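O-succinylhomoserine sulfhydrylase (PDB 3NDN) probably makes L-homocysteine from O-succinyl-L-homoserine and hydrogen sulfide with the help of pyridoxal 5'-phosphate, a step of methionine biosynthesis. Local coordinates at residues Ala98-Ala103 / Lys253-Thr258; Thr111-Leu116 / Ala169-Thr174; Ile356-Gly361 / Thr372-Ala377. All coordinates share one frame; numbering follows the deposited sequence.

Interaction 1. Residues Ala98-Ala103 / Lys253-Thr258; sequences AAFATA and KLMRHT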
loop_
_atom_site.group_PDB
_atom_site.type_symbol
_atom_site.label_atom_id
_atom_site.label_comp_id
_atom_site.label_asym_id
_atom_site.label_seq_id
_atom_site.Cartn_x
_atom_site.Cartn_y
_atom_site.Cartn_z
ATOM N N ALA A 98 27.016 5.714 -10.315
ATOM C CA ALA A 98 26.161 6.056 -9.157
ATOM C C ALA A 98 24.754 6.533 -9.575
ATOM O O ALA A 98 24.527 6.826 -10.763
ATOM C CB ALA A 98 26.857 7.086 -8.245
ATOM N N ALA A 99 23.822 6.578 -8.609
ATOM C CA ALA A 99 22.389 6.893 -8.846
ATOM C C ALA A 99 21.694 7.602 -7.665
ATOM O O ALA A 99 22.066 7.398 -6.494
ATOM C CB ALA A 99 21.621 5.616 -9.185
ATOM N N PHE A 100 20.682 8.415 -7.978
ATOM C CA PHE A 100 19.839 9.101 -6.982
ATOM C C PHE A 100 18.382 9.142 -7.466
ATOM O O PHE A 100 18.120 9.597 -8.584
ATOM C CB PHE A 100 20.336 10.544 -6.728
ATOM C CG PHE A 100 20.161 10.999 -5.284
ATOM C CD1 PHE A 100 21.267 11.281 -4.490
ATOM C CD2 PHE A 100 18.889 11.096 -4.719
ATOM C CE1 PHE A 100 21.122 11.674 -3.145
ATOM C CE2 PHE A 100 18.726 11.493 -3.375
ATOM C CZ PHE A 100 19.847 11.781 -2.590
ATOM N N ALA A 101 17.446 8.650 -6.644
ATOM C CA ALA A 101 16.017 8.588 -6.992
ATOM C C ALA A 101 15.304 9.923 -6.728
ATOM O O ALA A 101 15.673 10.631 -5.788
ATOM C CB ALA A 101 15.314 7.450 -6.187
ATOM N N THR A 102 14.271 10.229 -7.525
ATOM C CA THR A 102 13.487 11.499 -7.404
ATOM C C THR A 102 11.953 11.263 -7.425
ATOM O O THR A 102 11.508 10.146 -7.702
ATOM C CB THR A 102 13.834 12.483 -8.538
ATOM O OG1 THR A 102 13.339 11.971 -9.779
ATOM C CG2 THR A 102 15.355 12.746 -8.671
ATOM N N ALA A 103 11.153 12.311 -7.163
ATOM C CA ALA A 103 9.675 12.199 -7.082
ATOM C C ALA A 103 9.002 12.005 -8.465
ATOM O O ALA A 103 7.873 11.513 -8.545
ATOM C CB ALA A 103 9.064 13.451 -6.375
ATOM N N LYS A 253 23.300 17.788 -2.626
ATOM C CA LYS A 253 22.958 19.057 -1.973
ATOM C C LYS A 253 21.554 19.537 -2.336
ATOM O O LYS A 253 20.774 19.908 -1.449
ATOM C CB LYS A 253 24.004 20.129 -2.286
ATOM C CG LYS A 253 23.830 21.413 -1.496
ATOM C CD LYS A 253 24.910 22.415 -1.843
ATOM C CE LYS A 253 24.802 23.659 -0.966
ATOM N NZ LYS A 253 25.656 24.766 -1.508
ATOM N N LEU A 254 21.221 19.541 -3.629
ATOM C CA LEU A 254 19.874 19.924 -4.033
ATOM C C LEU A 254 18.786 18.952 -3.521
ATOM O O LEU A 254 17.695 19.382 -3.137
ATOM C CB LEU A 254 19.778 20.115 -5.562
ATOM C CG LEU A 254 20.413 21.384 -6.157
ATOM C CD1 LEU A 254 20.340 21.383 -7.709
ATOM C CD2 LEU A 254 19.732 22.645 -5.601
ATOM N N MET A 255 19.079 17.649 -3.513
ATOM C CA MET A 255 18.088 16.653 -3.059
ATOM C C MET A 255 17.758 16.756 -1.560
ATOM O O MET A 255 16.582 16.729 -1.181
ATOM C CB MET A 255 18.499 15.213 -3.442
ATOM C CG MET A 255 18.471 14.903 -4.938
ATOM S SD MET A 255 16.900 15.121 -5.822
ATOM C CE MET A 255 15.835 13.922 -4.955
ATOM N N ARG A 256 18.785 16.880 -0.721
ATOM C CA ARG A 256 18.596 17.027 0.723
ATOM C C ARG A 256 17.786 18.288 1.073
ATOM O O ARG A 256 16.829 18.238 1.861
ATOM C CB ARG A 256 19.949 17.068 1.446
ATOM C CG ARG A 256 20.765 15.778 1.394
ATOM C CD ARG A 256 21.881 15.791 2.435
ATOM N NE ARG A 256 22.642 14.542 2.474
ATOM C CZ ARG A 256 23.426 14.186 3.488
ATOM N NH1 ARG A 256 23.541 14.977 4.545
ATOM N NH2 ARG A 256 24.080 13.034 3.459
ATOM N N HIS A 257 18.162 19.416 0.476
ATOM C CA HIS A 257 17.628 20.717 0.894
ATOM C C HIS A 257 16.418 21.303 0.146
ATOM O O HIS A 257 15.682 22.114 0.728
ATOM C CB HIS A 257 18.786 21.721 1.002
ATOM C CG HIS A 257 19.912 21.237 1.872
ATOM N ND1 HIS A 257 19.739 20.902 3.200
ATOM C CD2 HIS A 257 21.217 21.003 1.597
ATOM C CE1 HIS A 257 20.892 20.508 3.711
ATOM N NE2 HIS A 257 21.806 20.557 2.759
ATOM N N THR A 258 16.218 20.930 -1.122
ATOM C CA THR A 258 14.964 21.253 -1.840
ATOM C C THR A 258 13.917 20.120 -1.797
ATOM O O THR A 258 12.755 20.352 -2.109
ATOM C CB THR A 258 15.161 21.697 -3.329
ATOM O OG1 THR A 258 15.549 20.584 -4.144
ATOM C CG2 THR A 258 16.188 22.841 -3.466
#

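Interaction 2. Residues Thr111-Leu116 / Ala169-Thr174; sequences TSLGAL and AVFFET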
loop_
_atom_site.group_PDB
_atom_site.type_symbol
_atom_site.label_atom_id
_atom_site.label_comp_id
_atom_site.label_asym_id
_atom_site.label_seq_id
_atom_site.Cartn_x
_atom_site.Cartn_y
_atom_site.Cartn_z
ATOM N N THR A 111 16.561 18.944 -11.460
ATOM C CA THR A 111 17.638 18.815 -10.472
ATOM C C THR A 111 19.000 18.489 -11.124
ATOM O O THR A 111 20.029 19.013 -10.690
ATOM C CB THR A 111 17.266 17.828 -9.326
ATOM O OG1 THR A 111 16.088 18.309 -8.658
ATOM C CG2 THR A 111 18.384 17.691 -8.306
ATOM N N SER A 112 18.999 17.680 -12.183
ATOM C CA SER A 112 20.263 17.305 -12.849
ATOM C C SER A 112 20.901 18.537 -13.520
ATOM O O SER A 112 22.115 18.775 -13.375
ATOM C CB SER A 112 20.073 16.164 -13.847
ATOM O OG SER A 112 19.282 16.550 -14.967
ATOM N N LEU A 113 20.069 19.305 -14.229
ATOM C CA LEU A 113 20.493 20.547 -14.877
ATOM C C LEU A 113 20.842 21.652 -13.881
ATOM O O LEU A 113 21.840 22.369 -14.072
ATOM C CB LEU A 113 19.438 21.037 -15.875
ATOM C CG LEU A 113 19.235 20.181 -17.121
ATOM C CD1 LEU A 113 18.008 20.652 -17.905
ATOM C CD2 LEU A 113 20.486 20.183 -18.024
ATOM N N GLY A 114 20.035 21.788 -12.825
ATOM C CA GLY A 114 20.292 22.765 -11.767
ATOM C C GLY A 114 21.595 22.487 -11.030
ATOM O O GLY A 114 22.270 23.409 -10.567
ATOM N N ALA A 115 21.959 21.210 -10.937
ATOM C CA ALA A 115 23.219 20.792 -10.332
ATOM C C ALA A 115 24.448 21.290 -11.110
ATOM O O ALA A 115 25.528 21.421 -10.535
ATOM C CB ALA A 115 23.261 19.266 -10.260
ATOM N N LEU A 116 24.280 21.501 -12.415
ATOM C CA LEU A 116 25.376 21.919 -13.309
ATOM C C LEU A 116 25.364 23.428 -13.593
ATOM O O LEU A 116 26.366 23.987 -14.088
ATOM C CB LEU A 116 25.296 21.150 -14.640
ATOM C CG LEU A 116 25.496 19.618 -14.646
ATOM C CD1 LEU A 116 25.066 19.020 -15.987
ATOM C CD2 LEU A 116 26.952 19.250 -14.344
ATOM N N ALA A 169 26.802 22.803 -19.756
ATOM C CA ALA A 169 25.899 21.660 -19.976
ATOM C C ALA A 169 25.326 21.588 -21.390
ATOM O O ALA A 169 25.161 22.611 -22.050
ATOM C CB ALA A 169 24.766 21.647 -18.933
ATOM N N VAL A 170 25.046 20.356 -21.831
ATOM C CA VAL A 170 24.331 20.045 -23.074
ATOM C C VAL A 170 23.136 19.117 -22.722
ATOM O O VAL A 170 23.305 18.159 -21.954
ATOM C CB VAL A 170 25.285 19.359 -24.086
ATOM C CG1 VAL A 170 24.521 18.591 -25.181
ATOM C CG2 VAL A 170 26.253 20.404 -24.722
ATOM N N PHE A 171 21.946 19.401 -23.260
ATOM C CA PHE A 171 20.740 18.567 -22.997
ATOM C C PHE A 171 19.982 18.245 -24.302
ATOM O O PHE A 171 19.724 19.147 -25.090
ATOM C CB PHE A 171 19.797 19.289 -22.013
ATOM C CG PHE A 171 18.526 18.516 -21.685
ATOM C CD1 PHE A 171 18.568 17.387 -20.878
ATOM C CD2 PHE A 171 17.294 18.910 -22.207
ATOM C CE1 PHE A 171 17.396 16.656 -20.584
ATOM C CE2 PHE A 171 16.114 18.193 -21.909
ATOM C CZ PHE A 171 16.173 17.063 -21.097
ATOM N N PHE A 172 19.619 16.971 -24.520
ATOM C CA PHE A 172 18.724 16.579 -25.634
ATOM C C PHE A 172 17.984 15.252 -25.352
ATOM O O PHE A 172 18.381 14.513 -24.448
ATOM C CB PHE A 172 19.474 16.499 -26.988
ATOM C CG PHE A 172 20.620 15.488 -27.025
ATOM C CD1 PHE A 172 20.391 14.153 -27.356
ATOM C CD2 PHE A 172 21.934 15.895 -26.770
ATOM C CE1 PHE A 172 21.447 13.217 -27.397
ATOM C CE2 PHE A 172 23.004 14.975 -26.805
ATOM C CZ PHE A 172 22.764 13.625 -27.122
ATOM N N GLU A 173 16.916 14.994 -26.117
ATOM C CA GLU A 173 16.218 13.691 -26.172
ATOM C C GLU A 173 16.421 13.082 -27.561
ATOM O O GLU A 173 16.469 13.822 -28.553
ATOM C CB GLU A 173 14.702 13.858 -25.981
ATOM C CG GLU A 173 14.241 14.515 -24.676
ATOM C CD GLU A 173 12.813 15.079 -24.769
ATOM O OE1 GLU A 173 11.995 14.553 -25.573
ATOM O OE2 GLU A 173 12.511 16.051 -24.037
ATOM N N THR A 174 16.530 11.748 -27.636
ATOM C CA THR A 174 16.548 11.032 -28.931
ATOM C C THR A 174 16.013 9.592 -28.788
ATOM O O THR A 174 16.407 8.888 -27.863
ATOM C CB THR A 174 17.954 11.051 -29.632
ATOM O OG1 THR A 174 17.861 10.442 -30.930
ATOM C CG2 THR A 174 19.026 10.324 -28.809
#

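Interaction 3. Residues Ile356-Gly361 / Thr372-Ala377; sequences ISNNLG and TTTHRA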
loop_
_atom_site.group_PDB
_atom_site.type_symbol
_atom_site.label_atom_id
_atom_site.label_comp_id
_atom_site.label_asym_id
_atom_site.label_seq_id
_atom_site.Cartn_x
_atom_site.Cartn_y
_atom_site.Cartn_z
ATOM N N ILE A 356 -8.300 6.554 -25.616
ATOM C CA ILE A 356 -7.814 7.927 -25.942
ATOM C C ILE A 356 -7.146 8.521 -24.682
ATOM O O ILE A 356 -7.812 8.718 -23.670
ATOM C CB ILE A 356 -8.983 8.861 -26.429
ATOM C CG1 ILE A 356 -9.668 8.291 -27.668
ATOM C CG2 ILE A 356 -8.502 10.310 -26.701
ATOM C CD1 ILE A 356 -11.015 8.968 -28.018
ATOM N N SER A 357 -5.833 8.781 -24.748
ATOM C CA SER A 357 -5.027 9.212 -23.580
ATOM C C SER A 357 -3.644 9.695 -24.032
ATOM O O SER A 357 -3.102 9.180 -25.013
ATOM C CB SER A 357 -4.864 8.058 -22.585
ATOM O OG SER A 357 -4.217 8.462 -21.380
ATOM N N ASN A 358 -3.067 10.645 -23.298
ATOM C CA ASN A 358 -1.769 11.246 -23.665
ATOM C C ASN A 358 -0.490 10.568 -23.103
ATOM O O ASN A 358 0.638 11.022 -23.381
ATOM C CB ASN A 358 -1.775 12.731 -23.300
ATOM C CG ASN A 358 -0.661 13.502 -23.981
ATOM O OD1 ASN A 358 -0.631 13.632 -25.220
ATOM N ND2 ASN A 358 0.269 14.021 -23.184
ATOM N N ASN A 359 -0.651 9.478 -22.361
ATOM C CA ASN A 359 0.469 8.847 -21.639
ATOM C C ASN A 359 1.262 7.844 -22.524
ATOM O O ASN A 359 0.871 7.584 -23.672
ATOM C CB ASN A 359 -0.060 8.202 -20.340
ATOM C CG ASN A 359 0.943 8.279 -19.167
ATOM O OD1 ASN A 359 2.148 8.496 -19.365
ATOM N ND2 ASN A 359 0.442 8.079 -17.939
ATOM N N LEU A 360 2.376 7.331 -21.992
ATOM C CA LEU A 360 3.289 6.396 -22.673
ATOM C C LEU A 360 3.789 5.294 -21.740
ATOM O O LEU A 360 3.809 5.465 -20.521
ATOM C CB LEU A 360 4.545 7.139 -23.192
ATOM C CG LEU A 360 4.420 8.263 -24.222
ATOM C CD1 LEU A 360 5.752 9.025 -24.396
ATOM C CD2 LEU A 360 3.963 7.694 -25.550
ATOM N N GLY A 361 4.243 4.184 -22.329
ATOM C CA GLY A 361 4.916 3.111 -21.584
ATOM C C GLY A 361 4.027 2.253 -20.696
ATOM O O GLY A 361 4.474 1.783 -19.652
ATOM N N THR A 372 -3.598 19.015 -30.856
ATOM C CA THR A 372 -4.544 19.575 -29.883
ATOM C C THR A 372 -4.255 19.168 -28.420
ATOM O O THR A 372 -4.966 19.588 -27.510
ATOM C CB THR A 372 -6.016 19.238 -30.254
ATOM O OG1 THR A 372 -6.184 17.816 -30.347
ATOM C CG2 THR A 372 -6.412 19.898 -31.594
ATOM N N THR A 373 -3.223 18.354 -28.207
ATOM C CA THR A 373 -2.836 17.882 -26.864
ATOM C C THR A 373 -1.315 17.992 -26.610
ATOM O O THR A 373 -0.845 19.017 -26.121
ATOM C CB THR A 373 -3.274 16.417 -26.613
ATOM O OG1 THR A 373 -2.675 15.565 -27.599
ATOM C CG2 THR A 373 -4.788 16.263 -26.657
ATOM N N THR A 374 -0.562 16.933 -26.939
ATOM C CA THR A 374 0.915 16.890 -26.806
ATOM C C THR A 374 1.581 18.253 -27.070
ATOM O O THR A 374 2.346 18.745 -26.237
ATOM C CB THR A 374 1.551 15.813 -27.753
ATOM O OG1 THR A 374 0.789 14.599 -27.703
ATOM C CG2 THR A 374 3.002 15.498 -27.371
ATOM N N HIS A 375 1.261 18.862 -28.214
ATOM C CA HIS A 375 1.907 20.101 -28.664
ATOM C C HIS A 375 0.933 21.268 -28.851
ATOM O O HIS A 375 1.002 21.995 -29.846
ATOM C CB HIS A 375 2.689 19.842 -29.963
ATOM C CG HIS A 375 4.019 19.193 -29.746
ATOM N ND1 HIS A 375 4.175 18.052 -28.992
ATOM C CD2 HIS A 375 5.255 19.523 -30.186
ATOM C CE1 HIS A 375 5.452 17.713 -28.965
ATOM N NE2 HIS A 375 6.128 18.586 -29.688
ATOM N N ARG A 376 0.042 21.453 -27.881
ATOM C CA ARG A 376 -0.971 22.510 -27.944
ATOM C C ARG A 376 -0.392 23.922 -27.772
ATOM O O ARG A 376 -0.770 24.851 -28.499
ATOM C CB ARG A 376 -2.057 22.267 -26.885
ATOM C CG ARG A 376 -3.096 23.376 -26.830
ATOM C CD ARG A 376 -3.916 23.372 -25.543
ATOM N NE ARG A 376 -4.590 24.656 -25.355
ATOM C CZ ARG A 376 -5.594 25.109 -26.110
ATOM N NH1 ARG A 376 -6.069 24.383 -27.121
ATOM N NH2 ARG A 376 -6.129 26.297 -25.853
ATOM N N ALA A 377 0.516 24.067 -26.804
ATOM C CA ALA A 377 1.059 25.371 -26.394
ATOM C C ALA A 377 1.740 26.157 -27.524
ATOM O O ALA A 377 1.471 27.351 -27.704
ATOM C CB ALA A 377 2.009 25.203 -25.188
#

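Interaction 1. Residues Ala98-Ala103 / Lys253-Thr258
Met255 lies over one face of the Phe100 ring, and this pair makes up the dense half of the contact. Met255 CG stands 4.0 Å from the centroid of the Phe100 ring, 20° off the normal, a CH-pi contact displaced toward the rim, while Met255 CB sits 3.7 Å from Phe100 CE2. Bends at chi2 (-58°) and chi3 (-62°) carry the thioether alongside the ring toward Ala101 and Thr102. The sulfur stands obliquely to the ring, Met255 SD 5.2 Å from the Phe100 centroid, a Met-aromatic contact, and the methyl group is carried on past it. Met255 CE settles 3.4 Å from the backbone Ala101 O and 3.9 Å from Thr102 CG2. Thr102 meets the methionine with its methyl, while Thr102 OG1 is hydrogen-bonded to Ser104 O. Beyond this core the helix barely meets the strand: Arg256, partly exposed, makes a cation-pi contact with Tyr78, and Lys253 forms a salt bridge with Glu139 of the second subunit. Met-aromatic packing thus seats helix 244-258 beside edge strand 98-102 of the seven-stranded mixed sheet, whose 1-7-6-5-4-2-3 strand order is that of the large domain of fold-type I pyridoxal phosphate enzymes.

Interaction 2. Residues Thr111-Leu116 / Ala169-Thr174
The first torsions of Leu113 and Phe171 bring their side chains together. On the helix, Leu113 CG lies beside its backbone N, opposite the carbonyl carbon (chi1 -68°), which sends both methyls out toward the sheet; on the strand, Phe171 CG is anti to the backbone N (chi1 180°), and the ring extends along the sheet surface. The two side chains meet at roughly a right angle. Leu113 CD2 approaches the root of the phenylalanine, 4.1 Å from Phe171 CB, while Leu113 CD1 hangs over one ring face, 4.4 Å from Phe171 CG. Three residues on, Leu116 takes a similar rotamer and sets its CD1 4.0 Å from Ala169 CB; the CA atoms of Leu116 and Ala169 are 6.7 Å apart, an approach consistent with the small size of alanine. Strand alternation puts Ala169 and Phe171 on the same side of the sheet, whereas Val170 faces the other way, against Ala192 of helix 185-194. Two carbonyls of the helix are bonded outside the contact: Ser112 O accepts from Tyr246 OH, and Gly114 O from Arg143 of the second subunit. This is helix-on-sheet packing of the large domain. With no hydrogen bond or charge pair between the segments, cohesion here rests on dispersion and hydrophobic burial, which are not directional.

Interaction 3. Residues Ile356-Gly361 / Thr372-Ala377
Asn358 and Thr374 supply the hydrogen bond that joins these two loops. Thr374 OG1 donates to Asn358 OD1 over 3.0 Å, lying in the carbonyl plane of the amide at a C=O...donor angle of 150°. Asn358 holds CG anti to its own N (chi1 -164°), which directs the amide across to the other loop. A near approach without a bond is the second kind: Thr373 OG1 is 3.7 Å from Asn358 OD1 and is instead engaged by His369 O and Thr368 OG1. The Thr368 hydroxyl also makes a weak hydrogen bond with Asn358 OD1. Bonds inside each loop form a third class. A type I turn from Thr373 to Arg376, closed by Arg376 N and Thr373 O at 3.1 Å, presents Thr374 at its second position; in the other loop, Leu360 N reaches Asn359 OD1 at 2.9 Å. Packing comes from outside the two segments: Thr374 rests on Arg394 of strand 392-396, and Asn358 on Phe66 of the second subunit. The contact lies in the C-terminal part of the fold, where loops flanking strand 366-368 meet a neighbouring subunit. Chemically, a directed hydroxyl-to-amide bond is consistent with the amide turning its oxygen, not its nitrogen, to Thr374, so this small interface depends on orientation more than on buried apolar area.

In the fold
From the N terminus, strand 98-102 opens interaction 1, and helix 105-114 follows to open interaction 2. Interaction 2 closes first, at strand 169-173; the chain then adds further strands of the same sheet before helix 244-258 closes interaction 1, so the shorter loop is nested in the longer. The two contacts touch, Leu254 packing along Thr111, Gly114 and Ala115 and Met255 on Thr111, so helices 105-114 and 244-258 pack on each other while both contacts reach the same sheet. Interaction 3 follows in series, closing a short loop around strand 366-368 of the second sheet. Its centre lies about 23 Å from that of interaction 2, without touching, yet all three contacts reach the second subunit.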